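Local coordinates for alpha-glucosidase (PDB 5XFM), which probably hydrolyses terminal beta-L-arabinopyranosides and alpha-galactosides, as a bifunctional member of glycoside hydrolase family 97, at residues His93-Cys101 / Gly112-Asn120; Asp215-Leu223 / Pro250-Arg261. The protein carries 1 engineered substitution. One frame throughout, in Å; residues are numbered along the deposited sequence.

Contact 1 (His93-Cys101 / Gly112-Asn120); sequences HYRANELTC and GVIFRVSDN
Glu98 and Arg116 face each other as a non-hydrogen-bonded antiparallel pair, and their side chains run side by side in the same direction. Glu98 OE1 takes the N-H of Arg116 NE at 3.0 Å with its anti lone pair. This oxygen lies near the guanidinium plane, at its edge, and the carboxylate is turned only 23° from it; the second link, from Arg116 NH2, is weak. A water donates to Glu98 OE1 as well. With CG anti to the backbone N (chi1 -175°) and an extended chain, Glu98 passes Ile114, its CG 3.8 Å from Ile114 CG2. Tyr94 crosses Arg116 at about a right angle, its OH 3.5 Å from Arg116 CB.

The other face is mostly apolar: Leu99 CD2 lies 4.1 Å from Phe115 CD1, and Cys101 SG sits at the edge of the Phe115 ring, 4.1 Å from CE1, a sulfur-aromatic contact. Asn97, its ND2 bonded to Lys20 O, is the exception. Val30 and Leu28 of strand 26-31 pack against this side.

Between the two faces runs the backbone ladder of a beta hairpin. Asn97 with Val117, Leu99 with Phe115 and Cys101 with Val113 each exchange two backbone hydrogen bonds; the one from Leu99 N to Phe115 O measures 2.8 Å. Past Val117 a water takes over, donating to Arg95 O and accepting from Asp119 N. Strand 69-83 pairs with the far side of 93-101. The hairpin is two-sided: largely apolar toward strand 26-31, with the Glu98-Arg116 ion pair on the other face, where the opposite charges probably keep both groups ionised.

Contact 2 (Asp215-Leu223 / Pro250-Arg261); sequences DSRYCGSRL and PAFALPGATPWR
Tyr218 slides its ring between two prolines, Pro250 and Pro259, and these three residues bury the most surface here. Pro259 CD sits over the centre of one face, 3.4 Å from the ring centroid, and Pro250 CG covers the centre of the opposite face at 3.8 Å; both are CH-pi contacts. With CG set between the backbone N and the carbonyl carbon (chi1 47°), Phe252 brings its CE1 to the ring edge, 3.5 Å from Tyr218 CE1, the planes inclined by 38°. Thr258 runs alongside and brings CG2 to 3.7 Å from Tyr218 OH. Pro250 CG also reaches Cys219 SG, 3.9 Å away.

Tyr218 closes a type I beta turn that starts at Asp215. Asp215 OD1 accepts from Arg217 N at 2.9 Å, making an Asx turn, while Asp215 OD2 forms a salt bridge with Arg217 NH2. The turn brings the ring between Pro250, just before strand 251-253, and Pro259, within strand 256-266, the two arms of a chain reversal at Leu254-Pro255. Those strands belong to the two antiparallel sheets of the N-terminal domain, a galactose mutarotase-like beta-sandwich, so the ring is wedged between layers.

Its hydroxyl bonds Glu142 OE2, which also takes a salt bridge from Arg261 NH2. That guanidinium points its edge at Tyr218 CE2, the planes 55° apart. Replacing Tyr218 by an alanine would probably open a gap between Pro250 and Pro259 and leave Glu142 without its hydroxyl partner. A water accepts from Ser221 OG and donates to Cys219 O. Ser216 OG bonds Glu417 and Pro250 packs on Gln410, both of helix 410-425.

Contact 1 closes along the chain before contact 2 opens, and both lie in the N-terminal domain, their centres about 19 Å apart. They share the nine-stranded antiparallel sheet: strands 91-104 and 110-117 form the hairpin of contact 1, and strand 121-128 separates them from strand 256-266 of contact 2. The two touch directly where Trp260 CZ2 packs 3.4 Å from Arg116 NH1. Contact 2 also draws in strand 251-253 of the other large sheet, whereas contact 1 meets that sheet through strand 26-31. Contact 1 thus sits within the sandwich domain, while contact 2 borders helix 410-425 of the TIM-barrel-type catalytic region, where the two domains meet.

Contact 1 (His93-Cys101 / Gly112-Asn120)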
loop_
_atom_site.group_PDB
_atom_site.type_symbol
_atom_site.label_atom_id
_atom_site.label_comp_id
_atom_site.label_asym_id
_atom_site.label_seq_id
_atom_site.Cartn_x
_atom_site.Cartn_y
_atom_site.Cartn_z
ATOM N N HIS A 93 12.144 -14.868 7.170
ATOM C CA HIS A 93 12.182 -15.834 8.258
ATOM C C HIS A 93 11.188 -15.398 9.331
ATOM O O HIS A 93 11.496 -14.560 10.177
ATOM C CB HIS A 93 13.589 -15.955 8.846
ATOM C CG HIS A 93 13.704 -16.985 9.930
ATOM N ND1 HIS A 93 14.722 -16.977 10.861
ATOM C CD2 HIS A 93 12.940 -18.066 10.219
ATOM C CE1 HIS A 93 14.572 -18.001 11.683
ATOM N NE2 HIS A 93 13.499 -18.679 11.313
ATOM N N TYR A 94 9.988 -15.960 9.276
ATOM C CA TYR A 94 8.910 -15.594 10.177
ATOM C C TYR A 94 8.942 -16.421 11.476
ATOM O O TYR A 94 8.831 -17.651 11.467
ATOM C CB TYR A 94 7.570 -15.759 9.455
ATOM C CG TYR A 94 6.365 -15.431 10.292
ATOM C CD1 TYR A 94 6.283 -14.235 11.000
ATOM C CD2 TYR A 94 5.292 -16.311 10.357
ATOM C CE1 TYR A 94 5.167 -13.937 11.768
ATOM C CE2 TYR A 94 4.173 -16.022 11.119
ATOM C CZ TYR A 94 4.116 -14.838 11.822
ATOM O OH TYR A 94 3.005 -14.560 12.578
ATOM N N ARG A 95 9.079 -15.707 12.588
ATOM C CA ARG A 95 9.198 -16.283 13.923
ATOM C C ARG A 95 8.240 -15.551 14.848
ATOM O O ARG A 95 8.389 -14.352 15.078
ATOM C CB ARG A 95 10.642 -16.169 14.420
ATOM C CG ARG A 95 10.913 -16.612 15.850
ATOM C CD ARG A 95 10.499 -18.043 16.163
ATOM N NE ARG A 95 10.752 -18.362 17.570
ATOM C CZ ARG A 95 9.846 -18.280 18.541
ATOM N NH1 ARG A 95 8.604 -17.918 18.264
ATOM N NH2 ARG A 95 10.179 -18.571 19.793
ATOM N N ALA A 96 7.253 -16.270 15.373
ATOM C CA ALA A 96 6.244 -15.640 16.219
ATOM C C ALA A 96 5.682 -16.598 17.258
ATOM O O ALA A 96 5.803 -17.817 17.127
ATOM C CB ALA A 96 5.120 -15.088 15.368
ATOM N N ASN A 97 5.067 -16.045 18.297
ATOM C CA ASN A 97 4.343 -16.865 19.258
ATOM C C ASN A 97 2.844 -16.679 19.103
ATOM O O ASN A 97 2.358 -15.558 18.981
ATOM C CB ASN A 97 4.784 -16.556 20.690
ATOM C CG ASN A 97 6.193 -17.037 20.980
ATOM O OD1 ASN A 97 6.616 -18.081 20.486
ATOM N ND2 ASN A 97 6.929 -16.276 21.781
ATOM N N GLU A 98 2.122 -17.791 19.100
ATOM C CA GLU A 98 0.690 -17.794 18.844
ATOM C C GLU A 98 -0.131 -18.150 20.076
ATOM O O GLU A 98 0.061 -19.204 20.688
ATOM C CB GLU A 98 0.358 -18.770 17.719
ATOM C CG GLU A 98 -1.095 -18.740 17.299
ATOM C CD GLU A 98 -1.436 -19.853 16.326
ATOM O OE1 GLU A 98 -1.642 -19.551 15.133
ATOM O OE2 GLU A 98 -1.481 -21.027 16.754
ATOM N N LEU A 99 -1.036 -17.252 20.439
ATOM C CA LEU A 99 -1.973 -17.475 21.530
ATOM C C LEU A 99 -3.376 -17.700 20.987
ATOM O O LEU A 99 -3.919 -16.842 20.307
ATOM C CB LEU A 99 -1.977 -16.285 22.488
ATOM C CG LEU A 99 -3.055 -16.333 23.571
ATOM C CD1 LEU A 99 -2.839 -17.538 24.485
ATOM C CD2 LEU A 99 -3.090 -15.037 24.364
ATOM N N THR A 100 -3.965 -18.851 21.282
ATOM C CA THR A 100 -5.344 -19.111 20.899
ATOM C C THR A 100 -6.240 -19.049 22.123
ATOM O O THR A 100 -6.055 -19.794 23.078
ATOM C CB THR A 100 -5.517 -20.480 20.205
ATOM O OG1 THR A 100 -4.660 -20.558 19.058
ATOM C CG2 THR A 100 -6.965 -20.661 19.758
ATOM N N CYS A 101 -7.188 -18.125 22.097
ATOM C CA CYS A 101 -8.139 -17.943 23.184
ATOM C C CYS A 101 -9.524 -18.460 22.807
ATOM O O CYS A 101 -10.056 -18.136 21.739
ATOM C CB CYS A 101 -8.212 -16.466 23.576
ATOM S SG CYS A 101 -6.651 -15.820 24.223
ATOM N N GLY A 112 -13.499 -17.927 18.843
ATOM C CA GLY A 112 -12.060 -17.960 19.059
ATOM C C GLY A 112 -11.377 -16.629 18.750
ATOM O O GLY A 112 -11.849 -15.867 17.907
ATOM N N VAL A 113 -10.281 -16.334 19.450
ATOM C CA VAL A 113 -9.417 -15.201 19.097
ATOM C C VAL A 113 -7.965 -15.660 19.042
ATOM O O VAL A 113 -7.462 -16.247 19.990
ATOM C CB VAL A 113 -9.539 -14.022 20.101
ATOM C CG1 VAL A 113 -8.801 -12.790 19.584
ATOM C CG2 VAL A 113 -10.988 -13.689 20.371
ATOM N N ILE A 114 -7.295 -15.397 17.927
ATOM C CA ILE A 114 -5.920 -15.846 17.726
ATOM C C ILE A 114 -4.970 -14.674 17.575
ATOM O O ILE A 114 -5.177 -13.815 16.713
ATOM C CB ILE A 114 -5.778 -16.744 16.475
ATOM C CG1 ILE A 114 -6.588 -18.027 16.634
ATOM C CG2 ILE A 114 -4.315 -17.095 16.236
ATOM C CD1 ILE A 114 -8.018 -17.903 16.224
ATOM N N PHE A 115 -3.923 -14.673 18.395
ATOM C CA PHE A 115 -2.858 -13.673 18.347
ATOM C C PHE A 115 -1.551 -14.280 17.853
ATOM O O PHE A 115 -1.106 -15.296 18.368
ATOM C CB PHE A 115 -2.620 -13.059 19.732
ATOM C CG PHE A 115 -3.844 -12.444 20.355
ATOM C CD1 PHE A 115 -4.731 -13.215 21.090
ATOM C CD2 PHE A 115 -4.098 -11.085 20.216
ATOM C CE1 PHE A 115 -5.849 -12.645 21.675
ATOM C CE2 PHE A 115 -5.219 -10.506 20.795
ATOM C CZ PHE A 115 -6.095 -11.286 21.526
ATOM N N ARG A 116 -0.954 -13.680 16.832
ATOM C CA ARG A 116 0.392 -14.050 16.407
ATOM C C ARG A 116 1.324 -12.876 16.631
ATOM O O ARG A 116 1.173 -11.822 16.017
ATOM C CB ARG A 116 0.402 -14.486 14.944
ATOM C CG ARG A 116 -0.321 -15.796 14.710
ATOM C CD ARG A 116 -0.452 -16.126 13.235
ATOM N NE ARG A 116 -1.167 -17.385 13.054
ATOM C CZ ARG A 116 -1.549 -17.867 11.876
ATOM N NH1 ARG A 116 -1.301 -17.186 10.764
ATOM N NH2 ARG A 116 -2.197 -19.023 11.814
ATOM N N VAL A 117 2.279 -13.054 17.531
ATOM C CA VAL A 117 3.167 -11.969 17.899
ATOM C C VAL A 117 4.602 -12.265 17.493
ATOM O O VAL A 117 5.244 -13.147 18.061
ATOM C CB VAL A 117 3.107 -11.685 19.411
ATOM C CG1 VAL A 117 3.866 -10.410 19.738
ATOM C CG2 VAL A 117 1.661 -11.566 19.865
ATOM N N SER A 118 5.094 -11.532 16.499
ATOM C CA SER A 118 6.510 -11.572 16.150
ATOM C C SER A 118 7.210 -10.472 16.949
ATOM O O SER A 118 6.593 -9.871 17.835
ATOM C CB SER A 118 6.718 -11.405 14.643
ATOM O OG SER A 118 6.195 -10.178 14.165
ATOM N N ASP A 119 8.487 -10.218 16.669
ATOM C CA ASP A 119 9.265 -9.269 17.478
ATOM C C ASP A 119 8.641 -7.879 17.572
ATOM O O ASP A 119 8.689 -7.244 18.626
ATOM C CB ASP A 119 10.687 -9.127 16.934
ATOM C CG ASP A 119 11.588 -10.275 17.337
ATOM O OD1 ASP A 119 11.353 -10.889 18.407
ATOM O OD2 ASP A 119 12.550 -10.546 16.585
ATOM N N ASN A 120 8.075 -7.402 16.468
ATOM C CA ASN A 120 7.508 -6.057 16.425
ATOM C C ASN A 120 6.121 -5.993 15.806
ATOM O O ASN A 120 5.678 -4.922 15.400
ATOM C CB ASN A 120 8.435 -5.117 15.660
ATOM C CG ASN A 120 9.709 -4.813 16.419
ATOM O OD1 ASN A 120 9.707 -4.011 17.355
ATOM N ND2 ASN A 120 10.806 -5.441 16.014
HETATM O O HOH W 1 9.755 -12.123 14.937
HETATM O O HOH W 2 -3.589 -21.004 14.236
#

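Contact 2 (Asp215-Leu223 / Pro250-Arg261)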
loop_
_atom_site.group_PDB
_atom_site.type_symbol
_atom_site.label_atom_id
_atom_site.label_comp_id
_atom_site.label_asym_id
_atom_site.label_seq_id
_atom_site.Cartn_x
_atom_site.Cartn_y
_atom_site.Cartn_z
ATOM N N ASP A 215 -10.315 -10.760 1.521
ATOM C CA ASP A 215 -10.666 -11.236 0.196
ATOM C C ASP A 215 -12.170 -11.260 0.067
ATOM O O ASP A 215 -12.867 -10.541 0.778
ATOM C CB ASP A 215 -10.068 -12.623 -0.081
ATOM C CG ASP A 215 -10.362 -13.637 1.024
ATOM O OD1 ASP A 215 -11.485 -13.647 1.579
ATOM O OD2 ASP A 215 -9.457 -14.440 1.331
ATOM N N SER A 216 -12.673 -12.127 -0.800
ATOM C CA SER A 216 -14.100 -12.180 -1.089
ATOM C C SER A 216 -14.953 -12.542 0.132
ATOM O O SER A 216 -16.167 -12.347 0.125
ATOM C CB SER A 216 -14.361 -13.158 -2.243
ATOM O OG SER A 216 -14.067 -14.489 -1.877
ATOM N N ARG A 217 -14.323 -13.084 1.172
ATOM C CA ARG A 217 -15.060 -13.574 2.337
ATOM C C ARG A 217 -15.352 -12.497 3.390
ATOM O O ARG A 217 -15.922 -12.792 4.434
ATOM C CB ARG A 217 -14.306 -14.744 2.977
ATOM C CG ARG A 217 -14.506 -16.061 2.228
ATOM C CD ARG A 217 -13.469 -17.111 2.590
ATOM N NE ARG A 217 -12.124 -16.723 2.173
ATOM C CZ ARG A 217 -11.005 -17.260 2.655
ATOM N NH1 ARG A 217 -11.065 -18.212 3.582
ATOM N NH2 ARG A 217 -9.824 -16.843 2.215
ATOM N N TYR A 218 -14.994 -11.249 3.114
ATOM C CA TYR A 218 -15.259 -10.185 4.076
ATOM C C TYR A 218 -15.346 -8.837 3.374
ATOM O O TYR A 218 -15.223 -8.747 2.154
ATOM C CB TYR A 218 -14.164 -10.149 5.142
ATOM C CG TYR A 218 -14.620 -9.862 6.565
ATOM C CD1 TYR A 218 -15.198 -10.861 7.344
ATOM C CD2 TYR A 218 -14.412 -8.618 7.149
ATOM C CE1 TYR A 218 -15.585 -10.628 8.651
ATOM C CE2 TYR A 218 -14.797 -8.370 8.467
ATOM C CZ TYR A 218 -15.384 -9.382 9.213
ATOM O OH TYR A 218 -15.769 -9.150 10.517
ATOM N N CYS A 219 -15.550 -7.790 4.162
ATOM C CA CYS A 219 -15.508 -6.429 3.656
ATOM C C CYS A 219 -14.159 -5.821 4.017
ATOM O O CYS A 219 -13.461 -6.332 4.892
ATOM C CB CYS A 219 -16.645 -5.601 4.256
ATOM S SG CYS A 219 -16.576 -5.506 6.066
ATOM N N GLY A 220 -13.787 -4.741 3.339
ATOM C CA GLY A 220 -12.633 -3.962 3.750
ATOM C C GLY A 220 -13.056 -3.105 4.928
ATOM O O GLY A 220 -14.183 -2.618 4.961
ATOM N N SER A 221 -12.179 -2.933 5.910
ATOM C CA SER A 221 -12.536 -2.127 7.073
ATOM C C SER A 221 -11.656 -0.889 7.191
ATOM O O SER A 221 -10.686 -0.727 6.448
ATOM C CB SER A 221 -12.454 -2.960 8.353
ATOM O OG SER A 221 -13.542 -3.863 8.437
ATOM N N ARG A 222 -12.005 -0.025 8.137
ATOM C CA ARG A 222 -11.276 1.219 8.358
ATOM C C ARG A 222 -11.368 1.594 9.837
ATOM O O ARG A 222 -11.962 0.855 10.626
ATOM C CB ARG A 222 -11.847 2.340 7.501
ATOM C CG ARG A 222 -13.168 2.843 8.025
ATOM C CD ARG A 222 -13.786 3.875 7.135
ATOM N NE ARG A 222 -15.035 4.341 7.716
ATOM C CZ ARG A 222 -16.202 3.746 7.529
ATOM N NH1 ARG A 222 -16.268 2.658 6.779
ATOM N NH2 ARG A 222 -17.294 4.230 8.102
ATOM N N LEU A 223 -10.775 2.719 10.224
ATOM C CA LEU A 223 -10.929 3.191 11.600
ATOM C C LEU A 223 -12.023 4.252 11.702
ATOM O O LEU A 223 -12.178 5.097 10.805
ATOM C CB LEU A 223 -9.606 3.742 12.157
ATOM C CG LEU A 223 -8.526 2.723 12.538
ATOM C CD1 LEU A 223 -7.377 3.380 13.301
ATOM C CD2 LEU A 223 -9.110 1.557 13.319
ATOM N N PRO A 250 -20.630 -8.103 6.422
ATOM C CA PRO A 250 -19.989 -9.243 5.762
ATOM C C PRO A 250 -20.577 -10.585 6.200
ATOM O O PRO A 250 -20.960 -10.767 7.354
ATOM C CB PRO A 250 -18.529 -9.120 6.200
ATOM C CG PRO A 250 -18.609 -8.464 7.522
ATOM C CD PRO A 250 -19.729 -7.471 7.401
ATOM N N ALA A 251 -20.620 -11.525 5.269
ATOM C CA ALA A 251 -21.234 -12.813 5.506
ATOM C C ALA A 251 -20.304 -13.904 5.013
ATOM O O ALA A 251 -19.640 -13.729 3.992
ATOM C CB ALA A 251 -22.577 -12.897 4.811
ATOM N N PHE A 252 -20.221 -15.012 5.747
ATOM C CA PHE A 252 -19.390 -16.126 5.295
ATOM C C PHE A 252 -19.820 -17.471 5.869
ATOM O O PHE A 252 -20.718 -17.549 6.709
ATOM C CB PHE A 252 -17.912 -15.862 5.612
ATOM C CG PHE A 252 -17.659 -15.384 7.009
ATOM C CD1 PHE A 252 -17.700 -14.027 7.311
ATOM C CD2 PHE A 252 -17.367 -16.284 8.020
ATOM C CE1 PHE A 252 -17.459 -13.581 8.594
ATOM C CE2 PHE A 252 -17.125 -15.847 9.308
ATOM C CZ PHE A 252 -17.169 -14.494 9.596
ATOM N N ALA A 253 -19.198 -18.533 5.366
ATOM C CA ALA A 253 -19.510 -19.893 5.790
ATOM C C ALA A 253 -18.912 -20.237 7.156
ATOM O O ALA A 253 -17.844 -19.744 7.518
ATOM C CB ALA A 253 -19.023 -20.881 4.747
ATOM N N LEU A 254 -19.599 -21.098 7.901
ATOM C CA LEU A 254 -19.050 -21.636 9.147
ATOM C C LEU A 254 -18.563 -23.059 8.914
ATOM O O LEU A 254 -19.243 -23.836 8.249
ATOM C CB LEU A 254 -20.084 -21.626 10.274
ATOM C CG LEU A 254 -20.652 -20.283 10.719
ATOM C CD1 LEU A 254 -21.748 -20.513 11.741
ATOM C CD2 LEU A 254 -19.567 -19.371 11.253
ATOM N N PRO A 255 -17.392 -23.415 9.471
ATOM C CA PRO A 255 -16.522 -22.541 10.270
ATOM C C PRO A 255 -15.776 -21.509 9.424
ATOM O O PRO A 255 -15.353 -21.816 8.310
ATOM C CB PRO A 255 -15.547 -23.527 10.927
ATOM C CG PRO A 255 -15.498 -24.682 9.986
ATOM C CD PRO A 255 -16.891 -24.803 9.428
ATOM N N GLY A 256 -15.633 -20.298 9.956
ATOM C CA GLY A 256 -14.971 -19.212 9.248
ATOM C C GLY A 256 -14.165 -18.285 10.147
ATOM O O GLY A 256 -13.969 -18.567 11.335
ATOM N N ALA A 257 -13.693 -17.174 9.581
ATOM C CA ALA A 257 -12.856 -16.239 10.324
ATOM C C ALA A 257 -12.951 -14.804 9.794
ATOM O O ALA A 257 -13.410 -14.570 8.674
ATOM C CB ALA A 257 -11.395 -16.710 10.299
ATOM N N THR A 258 -12.522 -13.848 10.618
ATOM C CA THR A 258 -12.358 -12.470 10.190
ATOM C C THR A 258 -10.965 -12.333 9.590
ATOM O O THR A 258 -10.126 -13.212 9.772
ATOM C CB THR A 258 -12.511 -11.468 11.356
ATOM O OG1 THR A 258 -11.358 -11.522 12.197
ATOM C CG2 THR A 258 -13.751 -11.762 12.166
ATOM N N PRO A 259 -10.716 -11.252 8.838
ATOM C CA PRO A 259 -9.344 -10.932 8.429
ATOM C C PRO A 259 -8.443 -10.632 9.625
ATOM O O PRO A 259 -8.910 -10.592 10.766
ATOM C CB PRO A 259 -9.512 -9.686 7.559
ATOM C CG PRO A 259 -10.930 -9.717 7.105
ATOM C CD PRO A 259 -11.705 -10.365 8.205
ATOM N N TRP A 260 -7.155 -10.441 9.366
ATOM C CA TRP A 260 -6.209 -10.146 10.428
ATOM C C TRP A 260 -6.162 -8.642 10.717
ATOM O O TRP A 260 -6.039 -7.833 9.800
ATOM C CB TRP A 260 -4.816 -10.655 10.058
ATOM C CG TRP A 260 -4.753 -12.147 9.873
ATOM C CD1 TRP A 260 -4.969 -12.838 8.710
ATOM C CD2 TRP A 260 -4.466 -13.131 10.876
ATOM N NE1 TRP A 260 -4.833 -14.188 8.929
ATOM C CE2 TRP A 260 -4.519 -14.396 10.248
ATOM C CE3 TRP A 260 -4.161 -13.070 12.239
ATOM C CZ2 TRP A 260 -4.283 -15.584 10.937
ATOM C CZ3 TRP A 260 -3.926 -14.256 12.923
ATOM C CH2 TRP A 260 -3.992 -15.494 12.270
ATOM N N ARG A 261 -6.289 -8.279 11.988
ATOM C CA ARG A 261 -6.038 -6.922 12.459
ATOM C C ARG A 261 -4.554 -6.840 12.808
ATOM O O ARG A 261 -4.051 -7.704 13.530
ATOM C CB ARG A 261 -6.871 -6.633 13.696
ATOM C CG ARG A 261 -8.324 -7.059 13.592
ATOM C CD ARG A 261 -9.050 -6.272 12.565
ATOM N NE ARG A 261 -10.385 -6.784 12.260
ATOM C CZ ARG A 261 -10.872 -6.843 11.023
ATOM N NH1 ARG A 261 -10.122 -6.469 9.991
ATOM N NH2 ARG A 261 -12.090 -7.309 10.809
HETATM O O HOH W 3 -12.363 -6.007 7.476
#